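Local coordinates for protein putative retaining b-glycosidase (PDB 5A95) that hydrolyses beta-glucans as a family 5 glycoside hydrolase, probably cleaving mixed-linkage beta-1,3-1,4-glucans by a retaining mechanism, at residues 69-74 and 357-362; 101-106 and 326-331; 136-141 and 183-188. The protein carries 1 engineered substitution. One frame throughout, in Å; residues are numbered along the deposited sequence.

Contact 1: 69-74 and 357-362; sequences RGVNIA and QVMLEA
Met-359 and Ala-362, one turn apart on helix 350-363, meet Arg-69, Gly-70 and Val-71 of strand 65-72. The contact closes the ring of a (beta/alpha)8 barrel, the last helix packing against the outside of the first barrel strand. The two segments run roughly antiparallel, their axes 9.1 Å apart at closest approach. Met-359 fills this gap: its SD meets the backbone of Gly-70, 3.8 Å from Gly-70 O. A bend at the last torsion of the methionine (chi3 -64°) brings CE to within 4.0 Å of Val-71 CG1, the two side chains crossing at about a right angle. Nearer the helix C-terminus, the methyl CB of Ala-362 touches CD of Arg-69 at 3.7 Å. The arginine chain turns at chi3 (-56°), which places one face of its guanidinium over Ala-362 O, 4.0 Å from the plane. Outside this shell, Tyr-327 of strand 326-329 packs on both Arg-69 and Met-359, while Val-71 also packs on Leu-93 of helix 87-96 and on Met-340. A water in the guanidinium plane joins strand to helix, accepting from Arg-69 NE at 2.7 Å and donating to Met-359 O at 2.8 Å.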
loop_
_atom_site.group_PDB
_atom_site.type_symbol
_atom_site.label_atom_id
_atom_site.label_comp_id
_atom_site.label_asym_id
_atom_site.label_seq_id
_atom_site.Cartn_x
_atom_site.Cartn_y
_atom_site.Cartn_z
ATOM N N ARG A 69 11.895 34.054 8.007
ATOM C CA ARG A 69 11.585 35.012 6.963
ATOM C C ARG A 69 12.435 34.616 5.774
ATOM O O ARG A 69 13.667 34.712 5.794
ATOM C CB ARG A 69 11.941 36.460 7.367
ATOM C CG ARG A 69 11.197 37.015 8.576
ATOM C CD ARG A 69 11.611 38.466 8.886
ATOM N NE ARG A 69 13.061 38.535 9.087
ATOM C CZ ARG A 69 13.694 38.459 10.244
ATOM N NH1 ARG A 69 13.022 38.361 11.393
ATOM N NH2 ARG A 69 15.019 38.472 10.244
ATOM N N GLY A 70 11.793 34.178 4.700
ATOM C CA GLY A 70 12.564 33.774 3.532
ATOM C C GLY A 70 11.727 33.377 2.352
ATOM O O GLY A 70 10.648 33.930 2.122
ATOM N N VAL A 71 12.243 32.408 1.599
ATOM C CA VAL A 71 11.665 32.031 0.328
ATOM C C VAL A 71 11.701 30.518 0.141
ATOM O O VAL A 71 12.535 29.823 0.725
ATOM C CB VAL A 71 12.390 32.677 -0.873
ATOM C CG1 VAL A 71 12.447 34.183 -0.721
ATOM C CG2 VAL A 71 13.801 32.138 -1.040
ATOM N N ASN A 72 10.779 30.038 -0.696
ATOM C CA ASN A 72 10.915 28.770 -1.397
ATOM C C ASN A 72 11.871 28.916 -2.553
ATOM O O ASN A 72 11.878 29.954 -3.228
ATOM C CB ASN A 72 9.559 28.371 -1.983
ATOM C CG ASN A 72 8.594 27.879 -0.942
ATOM O OD1 ASN A 72 8.583 26.690 -0.649
ATOM N ND2 ASN A 72 7.815 28.779 -0.351
ATOM N N ILE A 73 12.606 27.846 -2.832
ATOM C CA ILE A 73 13.225 27.639 -4.125
ATOM C C ILE A 73 12.544 26.420 -4.725
ATOM O O ILE A 73 11.697 25.781 -4.073
ATOM C CB ILE A 73 14.747 27.469 -4.030
ATOM C CG1 ILE A 73 15.122 26.292 -3.124
ATOM C CG2 ILE A 73 15.395 28.776 -3.564
ATOM C CD1 ILE A 73 16.608 25.980 -3.103
ATOM N N ALA A 74 12.841 26.125 -5.983
ATOM C CA ALA A 74 12.244 24.967 -6.634
ATOM C C ALA A 74 12.805 23.646 -6.086
ATOM O O ALA A 74 13.802 23.610 -5.366
ATOM C CB ALA A 74 12.424 25.035 -8.162
ATOM N N GLN A 357 12.353 44.049 -0.362
ATOM C CA GLN A 357 12.423 45.236 0.483
ATOM C C GLN A 357 11.946 44.951 1.900
ATOM O O GLN A 357 12.561 45.359 2.865
ATOM C CB GLN A 357 11.617 46.366 -0.163
ATOM C CG GLN A 357 11.612 47.680 0.603
ATOM C CD GLN A 357 11.056 48.839 -0.229
ATOM O OE1 GLN A 357 10.034 48.723 -0.880
ATOM N NE2 GLN A 357 11.755 49.964 -0.215
ATOM N N VAL A 358 10.843 44.221 2.021
ATOM C CA VAL A 358 10.300 43.853 3.328
ATOM C C VAL A 358 11.303 43.042 4.133
ATOM O O VAL A 358 11.552 43.322 5.299
ATOM C CB VAL A 358 8.979 43.065 3.152
ATOM C CG1 VAL A 358 8.529 42.407 4.446
ATOM C CG2 VAL A 358 7.888 43.971 2.596
ATOM N N MET A 359 11.902 42.032 3.491
ATOM C CA MET A 359 12.820 41.159 4.215
ATOM C C MET A 359 14.120 41.873 4.567
ATOM O O MET A 359 14.648 41.688 5.661
ATOM C CB MET A 359 13.101 39.888 3.420
ATOM C CG MET A 359 11.866 39.021 3.294
ATOM S SD MET A 359 12.125 37.399 2.514
ATOM C CE MET A 359 12.630 37.876 0.856
ATOM N N LEU A 360 14.626 42.702 3.660
ATOM C CA LEU A 360 15.841 43.456 3.978
ATOM C C LEU A 360 15.605 44.403 5.165
ATOM O O LEU A 360 16.475 44.555 6.042
ATOM C CB LEU A 360 16.349 44.236 2.767
ATOM C CG LEU A 360 17.030 43.376 1.703
ATOM C CD1 LEU A 360 17.171 44.145 0.403
ATOM C CD2 LEU A 360 18.378 42.870 2.169
ATOM N N GLU A 361 14.432 45.039 5.201
ATOM C CA GLU A 361 14.124 45.937 6.303
ATOM C C GLU A 361 13.977 45.182 7.622
ATOM O O GLU A 361 14.468 45.626 8.652
ATOM C CB GLU A 361 12.866 46.767 6.001
ATOM C CG GLU A 361 12.494 47.745 7.099
ATOM C CD GLU A 361 13.672 48.605 7.564
ATOM O OE1 GLU A 361 14.406 49.166 6.697
ATOM O OE2 GLU A 361 13.869 48.711 8.804
ATOM N N ALA A 362 13.343 44.006 7.572
ATOM C CA ALA A 362 13.110 43.205 8.776
ATOM C C ALA A 362 14.408 42.653 9.347
ATOM O O ALA A 362 14.535 42.487 10.560
ATOM C CB ALA A 362 12.134 42.070 8.499
HETATM O O HOH W 1 14.354 39.205 6.818
#

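Contact 2: 101-106 and 326-331; sequences TIRLPI and SYTVWV. With BGC (beta-D-glucopyranose), chain D.
Arg-103 and Thr-328 approach to 6.8 Å between their CA atoms, with no hydrogen bond across, because strand 65-72 lies between the two strands and pairs with both. Their side chains meet inside the barrel. Thr-101 and Thr-328 touch methyl to methyl, CG2 to CG2 at 3.9 Å, crossing at about a right angle. Thr-328 OG1 lies 3.5 Å from Arg-103 CD, but its hydrogen-bond partner is Thr-290 O. With CG anti to the backbone N (chi1 178°) and an extended chain, Arg-103 sends its guanidinium into the barrel interior; NE forms a salt bridge with Glu-185 OE1, NH1 bonds both Asn-72 OD1 and Gln-291 OE1, and NH2 bonds Asn-188 OD1. NH1 also comes within 4.0 Å of Trp-330 CZ3, which sits at the guanidinium edge, the two planes 79° apart. Pro-105 CB meets the edge of the same indole, 4.1 Å from CZ3. Glucose C3 lies 3.6 Å above one indole face, toward its rim, and Val-331 CB lies against the opposite face. The cis peptide between Trp-330 and Val-331 is a hallmark of clan A glycosidases, where this tryptophan typically lines the glycan site. Ser-337 O accepts from Trp-330 NE1. Beyond the strands, helix 350-363 packs on Tyr-327 and Val-329, and strand 136-144 flanks strand 101-106 on the side away from strand 65-72.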
loop_
_atom_site.group_PDB
_atom_site.type_symbol
_atom_site.label_atom_id
_atom_site.label_comp_id
_atom_site.label_asym_id
_atom_site.label_seq_id
_atom_site.Cartn_x
_atom_site.Cartn_y
_atom_site.Cartn_z
ATOM N N THR A 101 15.854 32.025 5.980
ATOM C CA THR A 101 15.249 30.705 5.778
ATOM C C THR A 101 15.046 30.418 4.309
ATOM O O THR A 101 14.622 31.291 3.552
ATOM C CB THR A 101 13.858 30.654 6.474
ATOM O OG1 THR A 101 14.004 30.909 7.866
ATOM C CG2 THR A 101 13.210 29.290 6.324
ATOM N N ILE A 102 15.320 29.179 3.915
ATOM C CA ILE A 102 14.917 28.662 2.626
ATOM C C ILE A 102 14.066 27.414 2.843
ATOM O O ILE A 102 14.436 26.540 3.642
ATOM C CB ILE A 102 16.134 28.317 1.758
ATOM C CG1 ILE A 102 16.862 29.609 1.395
ATOM C CG2 ILE A 102 15.718 27.586 0.481
ATOM C CD1 ILE A 102 18.175 29.431 0.666
ATOM N N ARG A 103 12.932 27.350 2.144
ATOM C CA ARG A 103 12.065 26.163 2.127
ATOM C C ARG A 103 12.362 25.352 0.869
ATOM O O ARG A 103 12.375 25.903 -0.245
ATOM C CB ARG A 103 10.605 26.559 2.166
ATOM C CG ARG A 103 9.602 25.412 2.116
ATOM C CD ARG A 103 8.226 25.952 2.407
ATOM N NE ARG A 103 7.111 25.014 2.446
ATOM C CZ ARG A 103 6.196 24.827 1.496
ATOM N NH1 ARG A 103 6.365 25.306 0.269
ATOM N NH2 ARG A 103 5.090 24.132 1.771
ATOM N N LEU A 104 12.599 24.057 1.057
ATOM C CA LEU A 104 12.896 23.117 -0.023
ATOM C C LEU A 104 11.652 22.263 -0.270
ATOM O O LEU A 104 11.317 21.449 0.581
ATOM C CB LEU A 104 14.068 22.204 0.366
ATOM C CG LEU A 104 15.417 22.840 0.707
ATOM C CD1 LEU A 104 16.465 21.746 0.949
ATOM C CD2 LEU A 104 15.865 23.766 -0.403
ATOM N N PRO A 105 10.971 22.446 -1.416
ATOM C CA PRO A 105 9.748 21.691 -1.689
ATOM C C PRO A 105 10.102 20.388 -2.383
ATOM O O PRO A 105 10.194 20.330 -3.622
ATOM C CB PRO A 105 8.957 22.633 -2.598
ATOM C CG PRO A 105 9.997 23.372 -3.359
ATOM C CD PRO A 105 11.179 23.522 -2.422
ATOM N N ILE A 106 10.273 19.333 -1.591
ATOM C CA ILE A 106 10.722 18.044 -2.080
ATOM C C ILE A 106 9.552 17.303 -2.675
ATOM O O ILE A 106 8.654 16.867 -1.966
ATOM C CB ILE A 106 11.407 17.258 -0.959
ATOM C CG1 ILE A 106 12.634 18.048 -0.483
ATOM C CG2 ILE A 106 11.776 15.844 -1.410
ATOM C CD1 ILE A 106 13.120 17.738 0.907
ATOM N N SER A 326 5.653 33.863 10.877
ATOM C CA SER A 326 6.792 33.572 10.011
ATOM C C SER A 326 6.321 33.272 8.589
ATOM O O SER A 326 5.140 32.979 8.371
ATOM C CB SER A 326 7.523 32.371 10.574
ATOM O OG SER A 326 8.172 32.650 11.803
ATOM N N TYR A 327 7.217 33.352 7.618
ATOM C CA TYR A 327 6.803 33.158 6.234
ATOM C C TYR A 327 7.945 32.796 5.300
ATOM O O TYR A 327 9.076 33.201 5.481
ATOM C CB TYR A 327 6.081 34.402 5.685
ATOM C CG TYR A 327 6.881 35.668 5.759
ATOM C CD1 TYR A 327 7.741 36.033 4.737
ATOM C CD2 TYR A 327 6.814 36.482 6.868
ATOM C CE1 TYR A 327 8.477 37.206 4.803
ATOM C CE2 TYR A 327 7.540 37.655 6.946
ATOM C CZ TYR A 327 8.383 38.009 5.918
ATOM O OH TYR A 327 9.143 39.175 5.983
ATOM N N THR A 328 7.585 32.048 4.252
ATOM C CA THR A 328 8.457 31.796 3.125
ATOM C C THR A 328 7.675 31.998 1.828
ATOM O O THR A 328 6.758 31.241 1.505
ATOM C CB THR A 328 9.100 30.407 3.146
ATOM O OG1 THR A 328 8.131 29.377 3.291
ATOM C CG2 THR A 328 10.107 30.282 4.265
ATOM N N VAL A 329 8.049 33.024 1.057
ATOM C CA VAL A 329 7.338 33.402 -0.142
ATOM C C VAL A 329 7.521 32.307 -1.212
ATOM O O VAL A 329 8.594 31.693 -1.321
ATOM C CB VAL A 329 7.896 34.732 -0.690
ATOM C CG1 VAL A 329 7.169 35.196 -1.943
ATOM C CG2 VAL A 329 7.810 35.819 0.372
ATOM N N TRP A 330 6.483 32.103 -2.019
ATOM C CA TRP A 330 6.529 31.193 -3.168
ATOM C C TRP A 330 6.544 32.051 -4.443
ATOM O O TRP A 330 5.616 32.820 -4.634
ATOM C CB TRP A 330 5.281 30.256 -3.162
ATOM C CG TRP A 330 5.253 29.280 -4.310
ATOM C CD1 TRP A 330 4.813 29.527 -5.577
ATOM C CD2 TRP A 330 5.783 27.956 -4.322
ATOM N NE1 TRP A 330 4.979 28.411 -6.363
ATOM C CE2 TRP A 330 5.584 27.433 -5.619
ATOM C CE3 TRP A 330 6.390 27.151 -3.353
ATOM C CZ2 TRP A 330 5.989 26.146 -5.980
ATOM C CZ3 TRP A 330 6.793 25.886 -3.700
ATOM C CH2 TRP A 330 6.574 25.375 -5.004
ATOM N N VAL A 331 7.541 31.920 -5.333
ATOM C CA VAL A 331 8.718 31.040 -5.228
ATOM C C VAL A 331 9.907 31.750 -5.890
ATOM O O VAL A 331 9.723 32.465 -6.883
ATOM C CB VAL A 331 8.447 29.670 -5.903
ATOM C CG1 VAL A 331 8.007 29.838 -7.340
ATOM C CG2 VAL A 331 9.647 28.738 -5.802
HETATM C C2 BGC D . 1.359 24.496 -4.899
HETATM C C3 BGC D . 2.588 24.887 -5.716
HETATM C C4 BGC D . 2.145 25.686 -6.948
HETATM C C5 BGC D . 1.298 26.867 -6.518
HETATM C C6 BGC D . 0.847 27.715 -7.683
HETATM C C1 BGC D . 0.346 25.622 -4.715
HETATM O O1 BGC D . -0.944 25.154 -4.414
HETATM O O2 BGC D . 1.785 23.935 -3.603
HETATM O O3 BGC D . 3.327 23.661 -6.016
HETATM O O4 BGC D . 3.202 26.169 -7.790
HETATM O O5 BGC D . 0.128 26.326 -5.913
HETATM O O6 BGC D . -0.087 28.644 -7.132
#

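Contact 3: 136-141 and 183-188; sequences YLILDW and VYELFN
Glu-185 lies alongside Asp-140 and touches Ile-138 on the face of the parallel pair that points into the barrel. Its CB rests 3.6 Å from Leu-139 O and also touches Asp-140 CA. CG swings opposite the main-chain nitrogen (chi1 -178°), and the chain continues straight. At the tip, OE1 lies 3.6 Å from Ile-138 CG2 and 3.8 Å from Asp-140 CB; OE1 also forms the salt bridge with Arg-103 NE, whereas OE2 bonds Thr-290 OG1. The Asp-140 carboxylate, turned 36° from that of Glu-185, directs OD2 to His-142 ND1. These are the third and fourth strands of the (beta/alpha)8 barrel, joined by a beta-alpha-beta crossover through helix 161-174. Four backbone bonds zip them together: Leu-139 N to Val-183 O, Glu-185 N to Leu-139 O (2.8 Å), Trp-141 N to Glu-185 O, and, past strand 181-185, Asn-188 N to Trp-141 O. On the outer face Leu-139 CD1 meets Tyr-184 CE1 at 4.2 Å, both packing on Ile-171. Leu-186 O approaches the Trp-141 indole at its edge, 3.6 Å from CD1. Asn-188, which opens the Asn-Glu-Pro sequence of family 5, sets CB 3.2 Å from Asp-140 OD1; its OD1 accepts from Arg-103 NH2, and its ND2 bonds Ser-143 O and glucose O2.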
loop_
_atom_site.group_PDB
_atom_site.type_symbol
_atom_site.label_atom_id
_atom_site.label_comp_id
_atom_site.label_asym_id
_atom_site.label_seq_id
_atom_site.Cartn_x
_atom_site.Cartn_y
_atom_site.Cartn_z
ATOM N N TYR A 136 18.540 29.014 7.837
ATOM C CA TYR A 136 17.868 27.776 8.221
ATOM C C TYR A 136 17.061 27.163 7.073
ATOM O O TYR A 136 16.693 27.864 6.140
ATOM C CB TYR A 136 16.920 28.067 9.382
ATOM C CG TYR A 136 17.650 28.444 10.649
ATOM C CD1 TYR A 136 18.082 27.464 11.524
ATOM C CD2 TYR A 136 17.941 29.781 10.951
ATOM C CE1 TYR A 136 18.776 27.780 12.678
ATOM C CE2 TYR A 136 18.657 30.110 12.096
ATOM C CZ TYR A 136 19.058 29.118 12.962
ATOM O OH TYR A 136 19.720 29.453 14.112
ATOM N N LEU A 137 16.807 25.861 7.162
ATOM C CA LEU A 137 16.010 25.165 6.173
ATOM C C LEU A 137 14.697 24.685 6.764
ATOM O O LEU A 137 14.649 24.176 7.883
ATOM C CB LEU A 137 16.771 23.956 5.626
ATOM C CG LEU A 137 18.051 24.315 4.870
ATOM C CD1 LEU A 137 18.838 23.042 4.598
ATOM C CD2 LEU A 137 17.736 25.025 3.560
ATOM N N ILE A 138 13.655 24.788 5.945
ATOM C CA ILE A 138 12.399 24.078 6.129
ATOM C C ILE A 138 12.373 22.975 5.076
ATOM O O ILE A 138 12.450 23.270 3.885
ATOM C CB ILE A 138 11.191 25.011 5.956
ATOM C CG1 ILE A 138 11.214 26.150 6.989
ATOM C CG2 ILE A 138 9.891 24.199 6.004
ATOM C CD1 ILE A 138 10.088 27.134 6.830
ATOM N N LEU A 139 12.250 21.716 5.499
ATOM C CA LEU A 139 12.120 20.627 4.562
ATOM C C LEU A 139 10.650 20.293 4.442
ATOM O O LEU A 139 9.985 19.987 5.437
ATOM C CB LEU A 139 12.911 19.402 5.017
ATOM C CG LEU A 139 14.406 19.623 5.220
ATOM C CD1 LEU A 139 15.105 18.325 5.609
ATOM C CD2 LEU A 139 15.074 20.268 4.013
ATOM N N ASP A 140 10.151 20.377 3.213
ATOM C CA ASP A 140 8.727 20.261 2.897
ATOM C C ASP A 140 8.511 19.030 2.023
ATOM O O ASP A 140 9.059 18.919 0.932
ATOM C CB ASP A 140 8.313 21.566 2.199
ATOM C CG ASP A 140 7.137 21.440 1.265
ATOM O OD1 ASP A 140 6.221 20.646 1.486
ATOM O OD2 ASP A 140 7.147 22.181 0.247
ATOM N N TRP A 141 7.750 18.067 2.542
ATOM C CA TRP A 141 7.340 16.934 1.726
ATOM C C TRP A 141 6.167 17.420 0.859
ATOM O O TRP A 141 5.024 17.594 1.318
ATOM C CB TRP A 141 6.967 15.775 2.636
ATOM C CG TRP A 141 6.577 14.486 1.934
ATOM C CD1 TRP A 141 5.392 13.812 2.087
ATOM C CD2 TRP A 141 7.372 13.699 1.037
ATOM N NE1 TRP A 141 5.399 12.664 1.344
ATOM C CE2 TRP A 141 6.602 12.569 0.694
ATOM C CE3 TRP A 141 8.660 13.819 0.491
ATOM C CZ2 TRP A 141 7.086 11.560 -0.147
ATOM C CZ3 TRP A 141 9.132 12.807 -0.355
ATOM C CH2 TRP A 141 8.347 11.713 -0.680
ATOM N N VAL A 183 12.709 22.820 10.534
ATOM C CA VAL A 183 11.279 22.526 10.461
ATOM C C VAL A 183 11.056 21.386 9.477
ATOM O O VAL A 183 11.615 21.379 8.360
ATOM C CB VAL A 183 10.501 23.774 9.987
ATOM C CG1 VAL A 183 9.020 23.486 9.856
ATOM C CG2 VAL A 183 10.731 24.956 10.911
ATOM N N TYR A 184 10.264 20.409 9.914
ATOM C CA TYR A 184 9.831 19.276 9.097
ATOM C C TYR A 184 8.355 19.482 8.784
ATOM O O TYR A 184 7.485 19.306 9.629
ATOM C CB TYR A 184 10.037 17.944 9.821
ATOM C CG TYR A 184 11.481 17.534 10.024
ATOM C CD1 TYR A 184 12.530 18.228 9.459
ATOM C CD2 TYR A 184 11.801 16.407 10.737
ATOM C CE1 TYR A 184 13.831 17.838 9.634
ATOM C CE2 TYR A 184 13.114 16.015 10.935
ATOM C CZ TYR A 184 14.138 16.753 10.399
ATOM O OH TYR A 184 15.467 16.430 10.548
ATOM N N GLU A 185 8.102 19.928 7.547
ATOM C CA GLU A 185 6.733 20.246 7.091
ATOM C C GLU A 185 6.155 18.981 6.467
ATOM O O GLU A 185 6.485 18.617 5.345
ATOM C CB GLU A 185 6.758 21.418 6.155
ATOM C CG GLU A 185 5.381 21.842 5.664
ATOM C CD GLU A 185 5.404 23.181 4.951
ATOM O OE1 GLU A 185 6.523 23.690 4.727
ATOM O OE2 GLU A 185 4.317 23.698 4.588
ATOM N N LEU A 186 5.306 18.318 7.228
ATOM C CA LEU A 186 4.964 16.917 7.045
ATOM C C LEU A 186 4.268 16.592 5.722
ATOM O O LEU A 186 4.512 15.529 5.156
ATOM C CB LEU A 186 4.080 16.438 8.197
ATOM C CG LEU A 186 4.683 16.620 9.604
ATOM C CD1 LEU A 186 3.732 16.029 10.651
ATOM C CD2 LEU A 186 6.069 16.018 9.717
ATOM N N PHE A 187 3.397 17.500 5.271
ATOM C CA PHE A 187 2.614 17.279 4.050
ATOM C C PHE A 187 2.125 18.639 3.571
ATOM O O PHE A 187 1.184 19.202 4.131
ATOM C CB PHE A 187 1.443 16.335 4.303
ATOM C CG PHE A 187 0.752 15.906 3.035
ATOM C CD1 PHE A 187 -0.196 16.716 2.441
ATOM C CD2 PHE A 187 1.029 14.681 2.457
ATOM C CE1 PHE A 187 -0.828 16.312 1.262
ATOM C CE2 PHE A 187 0.418 14.286 1.300
ATOM C CZ PHE A 187 -0.507 15.099 0.699
ATOM N N ASN A 188 2.757 19.154 2.512
ATOM C CA ASN A 188 2.544 20.516 2.014
ATOM C C ASN A 188 1.082 20.994 2.041
ATOM O O ASN A 188 0.717 21.938 2.746
ATOM C CB ASN A 188 3.146 20.580 0.625
ATOM C CG ASN A 188 2.776 21.813 -0.169
ATOM O OD1 ASN A 188 2.951 22.944 0.249
ATOM N ND2 ASN A 188 2.284 21.572 -1.387
#

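How the contacts relate
All three contacts reach the same barrel sheet, but at different depths. Contact 1 lies farthest out, about 13 Å from the chain centre to its own centre, where helix meets strand through apolar atoms, sulfur and a water. Contacts 2 and 3, their centres each about 5 Å from that of the chain, are wholly buried, combine apolar packing with buried polar groups, and both hold residues of the glycan pocket. Contact 3 alone joins directly paired strands. Arg-103 of contact 2 bonds segments of the other two contacts, 69-74 and 183-188. Along the chain, contact 3 is nested within contact 2, and contact 2 within contact 1.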